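Local coordinates for conserved protein MTH689 (Methanothermobacter thermautotrophicus, PDB 2WNY) that is of unknown function but belongs to the DUF54 family, linked through its gene to the archaeal exosome superoperon, and probably binds RNA, at residues E24-A29 / L97-A102; R31-G36 / R66-K71. The protein carries 1 engineered substitution. All blocks are in the same frame, centred on the assembly; numbering follows the deposited sequence.

Overall arrangement
Both contacts lie over the antiparallel sheet, and the chain running from helix 23-30 into the loop after it serves them in turn. In contact 1 that helix meets helix 99-103, and every touching residue is buried: two alanines bring the backbones close, beside a lysine, Lys99, whose amino group forms salt bridges with Asp114 and Glu21. Contact 2 joins the following loop to helix 62-76. It is more mixed, with a buried part in which Phe68 packs on Val33 and Ile34 and an exposed margin where a proline faces a carboxylate. The two are joined by a probable hydrogen bond of 2.7 Å between Asn32 ND2 and Ala102 O, and by packing of Leu97 and Ala102 against Val33.

Contact 1: residues E24-A29 / L97-A102; sequences EKVIEA and LDKQKA
Ala29 and Ala102 bring two short helices together over the antiparallel sheet of this alpha+beta fold, helix 23-30 and helix 99-103, the latter following directly from strand 92-98. Their methyl groups point at the opposing segment and meet with CB to CB at 4.0 Å. With so little side chain between them the backbones come close, Ala29 CA lying 4.8 Å from Ala102 CA. Each methyl also rests on a carbonyl oxygen of the opposing segment: Ala29 CB sits 3.6 Å from Lys99 O, and Ala102 CB lies at the same 3.6 Å from Ala29 O. The result is a close seam of methyl groups and backbone carbonyls; Leu103 also touches Ala29, and Ile116 of strand 115-122 touches Ala102.

Beside the alanines, Val26 and Lys99 cross at a slant. Val26 uses the CG1 branch, which meets Lys99 CD at 4.0 Å. The lysine leaves its backbone with CG opposite N (chi1 -175°) and an extended chi2, which set CD against the valine; the bend at chi3 (71°) then turns CE and NZ away, beyond this seam and toward its acidic partners. There NZ is held by salt bridges to Asp114 and Glu21 and by a hydrogen bond to Met16 O, a set of partners that should offset the cost of burying its charge. Leu15 of strand 8-17 touches both Val26 and Lys99, so this pair is seated on the sheet as well as on each other.

The start of helix 99-103 is fixed by Asp98 at the N-cap. Its OD2 accepts weakly from Gln100 N, and through its anti lone pair it takes a nearly straight bond (171°) from Lys101 N at 2.8 Å.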
loop_
_atom_site.group_PDB
_atom_site.type_symbol
_atom_site.label_atom_id
_atom_site.label_comp_id
_atom_site.label_asym_id
_atom_site.label_seq_id
_atom_site.Cartn_x
_atom_site.Cartn_y
_atom_site.Cartn_z
ATOM N N GLU A 24 -3.775 -8.672 16.145
ATOM C CA GLU A 24 -3.774 -7.275 16.606
ATOM C C GLU A 24 -2.502 -6.523 16.229
ATOM O O GLU A 24 -2.559 -5.367 15.850
ATOM C CB GLU A 24 -3.984 -7.182 18.115
ATOM C CG GLU A 24 -5.427 -7.206 18.522
ATOM C CD GLU A 24 -5.608 -6.988 20.013
ATOM O OE1 GLU A 24 -5.931 -5.841 20.408
ATOM O OE2 GLU A 24 -5.415 -7.962 20.775
ATOM N N LYS A 25 -1.350 -7.178 16.366
ATOM C CA LYS A 25 -0.084 -6.585 15.905
ATOM C C LYS A 25 0.031 -6.451 14.393
ATOM O O LYS A 25 0.654 -5.508 13.913
ATOM C CB LYS A 25 1.094 -7.389 16.437
ATOM C CG LYS A 25 1.176 -7.314 17.944
ATOM C CD LYS A 25 2.532 -7.735 18.456
ATOM C CE LYS A 25 2.534 -9.181 18.835
ATOM N NZ LYS A 25 3.849 -9.595 19.378
ATOM N N VAL A 26 -0.513 -7.418 13.633
ATOM C CA VAL A 26 -0.542 -7.290 12.186
ATOM C C VAL A 26 -1.372 -6.033 11.797
ATOM O O VAL A 26 -0.976 -5.253 10.922
ATOM C CB VAL A 26 -1.059 -8.573 11.507
ATOM C CG1 VAL A 26 -1.157 -8.398 9.974
ATOM C CG2 VAL A 26 -0.096 -9.764 11.809
ATOM N N ILE A 27 -2.513 -5.857 12.454
ATOM C CA ILE A 27 -3.382 -4.713 12.189
ATOM C C ILE A 27 -2.695 -3.442 12.679
ATOM O O ILE A 27 -2.756 -2.417 12.001
ATOM C CB ILE A 27 -4.779 -4.896 12.820
ATOM C CG1 ILE A 27 -5.623 -5.874 11.975
ATOM C CG2 ILE A 27 -5.509 -3.577 12.904
ATOM C CD1 ILE A 27 -6.801 -6.469 12.727
ATOM N N GLU A 28 -2.028 -3.500 13.836
ATOM C CA GLU A 28 -1.220 -2.332 14.254
ATOM C C GLU A 28 -0.218 -1.922 13.156
ATOM O O GLU A 28 -0.066 -0.736 12.860
ATOM C CB GLU A 28 -0.495 -2.599 15.570
ATOM C CG GLU A 28 0.270 -1.403 16.125
ATOM C CD GLU A 28 1.138 -1.783 17.322
ATOM O OE1 GLU A 28 0.892 -2.841 17.934
ATOM O OE2 GLU A 28 2.076 -1.031 17.641
ATOM N N ALA A 29 0.476 -2.901 12.567
ATOM C CA ALA A 29 1.392 -2.630 11.450
ATOM C C ALA A 29 0.669 -1.989 10.247
ATOM O O ALA A 29 1.114 -0.986 9.704
ATOM C CB ALA A 29 2.120 -3.921 11.026
ATOM N N LEU A 97 5.272 -3.076 1.316
ATOM C CA LEU A 97 6.053 -2.572 2.442
ATOM C C LEU A 97 6.263 -3.693 3.446
ATOM O O LEU A 97 5.350 -4.523 3.675
ATOM C CB LEU A 97 5.340 -1.382 3.096
ATOM C CG LEU A 97 5.096 -0.104 2.260
ATOM C CD1 LEU A 97 4.076 0.821 2.940
ATOM C CD2 LEU A 97 6.389 0.658 1.969
ATOM N N ASP A 98 7.464 -3.727 4.020
ATOM C CA ASP A 98 7.819 -4.736 5.008
ATOM C C ASP A 98 6.864 -4.671 6.196
ATOM O O ASP A 98 6.649 -3.612 6.774
ATOM C CB ASP A 98 9.268 -4.577 5.487
ATOM C CG ASP A 98 9.720 -5.750 6.338
ATOM O OD1 ASP A 98 10.325 -6.675 5.784
ATOM O OD2 ASP A 98 9.409 -5.785 7.543
ATOM N N LYS A 99 6.260 -5.803 6.521
ATOM C CA LYS A 99 5.298 -5.845 7.603
ATOM C C LYS A 99 5.933 -5.611 8.979
ATOM O O LYS A 99 5.346 -4.972 9.826
ATOM C CB LYS A 99 4.548 -7.176 7.572
ATOM C CG LYS A 99 3.433 -7.254 8.608
ATOM C CD LYS A 99 2.460 -8.395 8.286
ATOM C CE LYS A 99 3.121 -9.700 8.538
ATOM N NZ LYS A 99 2.287 -10.927 8.185
ATOM N N GLN A 100 7.140 -6.115 9.197
ATOM C CA GLN A 100 7.763 -5.999 10.506
ATOM C C GLN A 100 8.221 -4.581 10.731
ATOM O O GLN A 100 8.077 -4.022 11.829
ATOM C CB GLN A 100 8.948 -6.970 10.626
ATOM C CG GLN A 100 8.576 -8.454 10.500
ATOM C CD GLN A 100 7.432 -8.890 11.386
ATOM O OE1 GLN A 100 7.317 -8.506 12.548
ATOM N NE2 GLN A 100 6.554 -9.698 10.821
ATOM N N LYS A 101 8.787 -4.001 9.676
ATOM C CA LYS A 101 9.120 -2.590 9.681
ATOM C C LYS A 101 7.890 -1.707 9.891
ATOM O O LYS A 101 7.932 -0.780 10.707
ATOM C CB LYS A 101 9.873 -2.207 8.408
ATOM C CG LYS A 101 11.267 -2.815 8.330
ATOM C CD LYS A 101 12.193 -2.407 9.489
ATOM C CE LYS A 101 12.967 -1.128 9.177
ATOM N NZ LYS A 101 13.979 -0.804 10.248
ATOM N N ALA A 102 6.792 -1.998 9.194
ATOM C CA ALA A 102 5.534 -1.264 9.440
ATOM C C ALA A 102 5.115 -1.308 10.910
ATOM O O ALA A 102 4.651 -0.318 11.456
ATOM C CB ALA A 102 4.405 -1.807 8.532
#

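Contact 2: residues R31-G36 / R66-K71; sequences RNVIPG and REFMEK
Phe68 reaches from helix 62-76 to Val33 and Ile34 in the loop after helix 23-30. Its CB leaves the helix without aiming at the loop, but with CG turned opposite the backbone N (chi1 175°) the ring is carried nearer to it. CD1 is the ring atom nearest the loop: Val33 O lies at the ring edge, close to its plane, 3.7 Å from CD1. The same CD1 takes Ile34 CG1 at 4.3 Å, approaching obliquely. One atom further out, CE1 meets the CG1 branch of Val33 at 4.2 Å, the two side chains running alongside and pointing the same way. The ring packs where helix 62-76 and the loop both meet the antiparallel sheet of the alpha+beta fold, touching Ile8 and Ile11 of strand 8-17 and Leu118 and Ile120 of strand 115-122. Trp107 meets it too, with the ring planes inclined by about 35°, and forms a cation-pi contact with Lys71. Toward the solvent, Glu67 and Pro35 approach from opposite directions. The glutamate chain is extended beyond CG and brings OE2 to 3.7 Å from Pro35 CG on the proline ring.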
loop_
_atom_site.group_PDB
_atom_site.type_symbol
_atom_site.label_atom_id
_atom_site.label_comp_id
_atom_site.label_asym_id
_atom_site.label_seq_id
_atom_site.Cartn_x
_atom_site.Cartn_y
_atom_site.Cartn_z
ATOM N N ARG A 31 -2.027 -0.241 10.331
ATOM C CA ARG A 31 -2.408 1.128 10.743
ATOM C C ARG A 31 -1.243 2.093 10.890
ATOM O O ARG A 31 -1.448 3.285 11.130
ATOM C CB ARG A 31 -3.252 1.085 12.020
ATOM C CG ARG A 31 -4.642 0.557 11.706
ATOM C CD ARG A 31 -5.513 0.422 12.919
ATOM N NE ARG A 31 -6.785 -0.162 12.498
ATOM C CZ ARG A 31 -7.647 -0.768 13.304
ATOM N NH1 ARG A 31 -7.396 -0.877 14.602
ATOM N NH2 ARG A 31 -8.769 -1.271 12.794
ATOM N N ASN A 32 -0.020 1.588 10.741
ATOM C CA ASN A 32 1.119 2.490 10.582
ATOM C C ASN A 32 1.298 2.873 9.116
ATOM O O ASN A 32 2.149 3.668 8.767
ATOM C CB ASN A 32 2.385 1.864 11.146
ATOM C CG ASN A 32 2.428 1.925 12.655
ATOM O OD1 ASN A 32 1.819 2.800 13.255
ATOM N ND2 ASN A 32 3.123 0.986 13.275
ATOM N N VAL A 33 0.498 2.263 8.250
ATOM C CA VAL A 33 0.551 2.580 6.836
ATOM C C VAL A 33 -0.768 3.267 6.500
ATOM O O VAL A 33 -0.783 4.322 5.869
ATOM C CB VAL A 33 0.747 1.306 5.967
ATOM C CG1 VAL A 33 0.687 1.638 4.470
ATOM C CG2 VAL A 33 2.077 0.593 6.304
ATOM N N ILE A 34 -1.885 2.704 6.954
ATOM C CA ILE A 34 -3.166 3.398 6.762
ATOM C C ILE A 34 -3.877 3.481 8.099
ATOM O O ILE A 34 -4.559 2.534 8.487
ATOM C CB ILE A 34 -4.057 2.648 5.740
ATOM C CG1 ILE A 34 -3.353 2.515 4.383
ATOM C CG2 ILE A 34 -5.410 3.325 5.597
ATOM C CD1 ILE A 34 -4.060 1.579 3.389
ATOM N N PRO A 35 -3.708 4.600 8.836
ATOM C CA PRO A 35 -4.414 4.680 10.107
ATOM C C PRO A 35 -5.915 4.538 9.902
ATOM O O PRO A 35 -6.452 5.031 8.929
ATOM C CB PRO A 35 -4.080 6.102 10.600
ATOM C CG PRO A 35 -2.676 6.326 10.035
ATOM C CD PRO A 35 -2.862 5.789 8.618
ATOM N N GLY A 36 -6.568 3.839 10.815
ATOM C CA GLY A 36 -8.006 3.657 10.747
ATOM C C GLY A 36 -8.459 2.578 9.786
ATOM O O GLY A 36 -9.660 2.330 9.672
ATOM N N ARG A 66 -5.805 11.385 1.984
ATOM C CA ARG A 66 -4.972 12.567 2.032
ATOM C C ARG A 66 -3.863 12.402 3.052
ATOM O O ARG A 66 -2.721 12.795 2.795
ATOM C CB ARG A 66 -5.814 13.831 2.238
ATOM C CG ARG A 66 -6.665 14.153 0.986
ATOM C CD ARG A 66 -7.449 15.449 1.146
ATOM N NE ARG A 66 -6.648 16.633 0.839
ATOM C CZ ARG A 66 -6.378 17.604 1.708
ATOM N NH1 ARG A 66 -6.847 17.550 2.950
ATOM N NH2 ARG A 66 -5.645 18.638 1.328
ATOM N N GLU A 67 -4.192 11.833 4.212
ATOM C CA GLU A 67 -3.183 11.528 5.229
ATOM C C GLU A 67 -2.124 10.549 4.705
ATOM O O GLU A 67 -0.919 10.655 5.010
ATOM C CB GLU A 67 -3.842 10.926 6.487
ATOM C CG GLU A 67 -2.820 10.536 7.561
ATOM C CD GLU A 67 -3.421 10.359 8.953
ATOM O OE1 GLU A 67 -4.630 10.609 9.146
ATOM O OE2 GLU A 67 -2.667 9.983 9.868
ATOM N N PHE A 68 -2.577 9.571 3.936
ATOM C CA PHE A 68 -1.660 8.632 3.321
ATOM C C PHE A 68 -0.680 9.355 2.365
ATOM O O PHE A 68 0.531 9.111 2.397
ATOM C CB PHE A 68 -2.422 7.571 2.557
ATOM C CG PHE A 68 -1.526 6.632 1.793
ATOM C CD1 PHE A 68 -1.037 5.479 2.395
ATOM C CD2 PHE A 68 -1.129 6.937 0.488
ATOM C CE1 PHE A 68 -0.184 4.605 1.690
ATOM C CE2 PHE A 68 -0.288 6.073 -0.234
ATOM C CZ PHE A 68 0.197 4.917 0.370
ATOM N N MET A 69 -1.215 10.218 1.511
ATOM C CA MET A 69 -0.384 10.942 0.545
ATOM C C MET A 69 0.630 11.850 1.253
ATOM O O MET A 69 1.769 11.994 0.797
ATOM C CB MET A 69 -1.225 11.746 -0.444
ATOM C CG MET A 69 -1.884 10.903 -1.561
ATOM S SD MET A 69 -0.744 9.777 -2.432
ATOM C CE MET A 69 0.341 11.041 -3.177
ATOM N N GLU A 70 0.219 12.433 2.374
ATOM C CA GLU A 70 1.124 13.231 3.202
ATOM C C GLU A 70 2.338 12.385 3.638
ATOM O O GLU A 70 3.480 12.794 3.472
ATOM C CB GLU A 70 0.395 13.714 4.450
ATOM C CG GLU A 70 -0.406 14.977 4.299
ATOM C CD GLU A 70 -0.554 15.684 5.640
ATOM O OE1 GLU A 70 -0.850 14.999 6.651
ATOM O OE2 GLU A 70 -0.356 16.919 5.689
ATOM N N LYS A 71 2.082 11.197 4.181
ATOM C CA LYS A 71 3.159 10.329 4.654
ATOM C C LYS A 71 3.937 9.731 3.473
ATOM O O LYS A 71 5.173 9.663 3.491
ATOM C CB LYS A 71 2.585 9.223 5.542
ATOM C CG LYS A 71 3.564 8.118 5.937
ATOM C CD LYS A 71 4.566 8.576 6.973
ATOM C CE LYS A 71 5.259 7.379 7.610
ATOM N NZ LYS A 71 5.829 7.771 8.921
#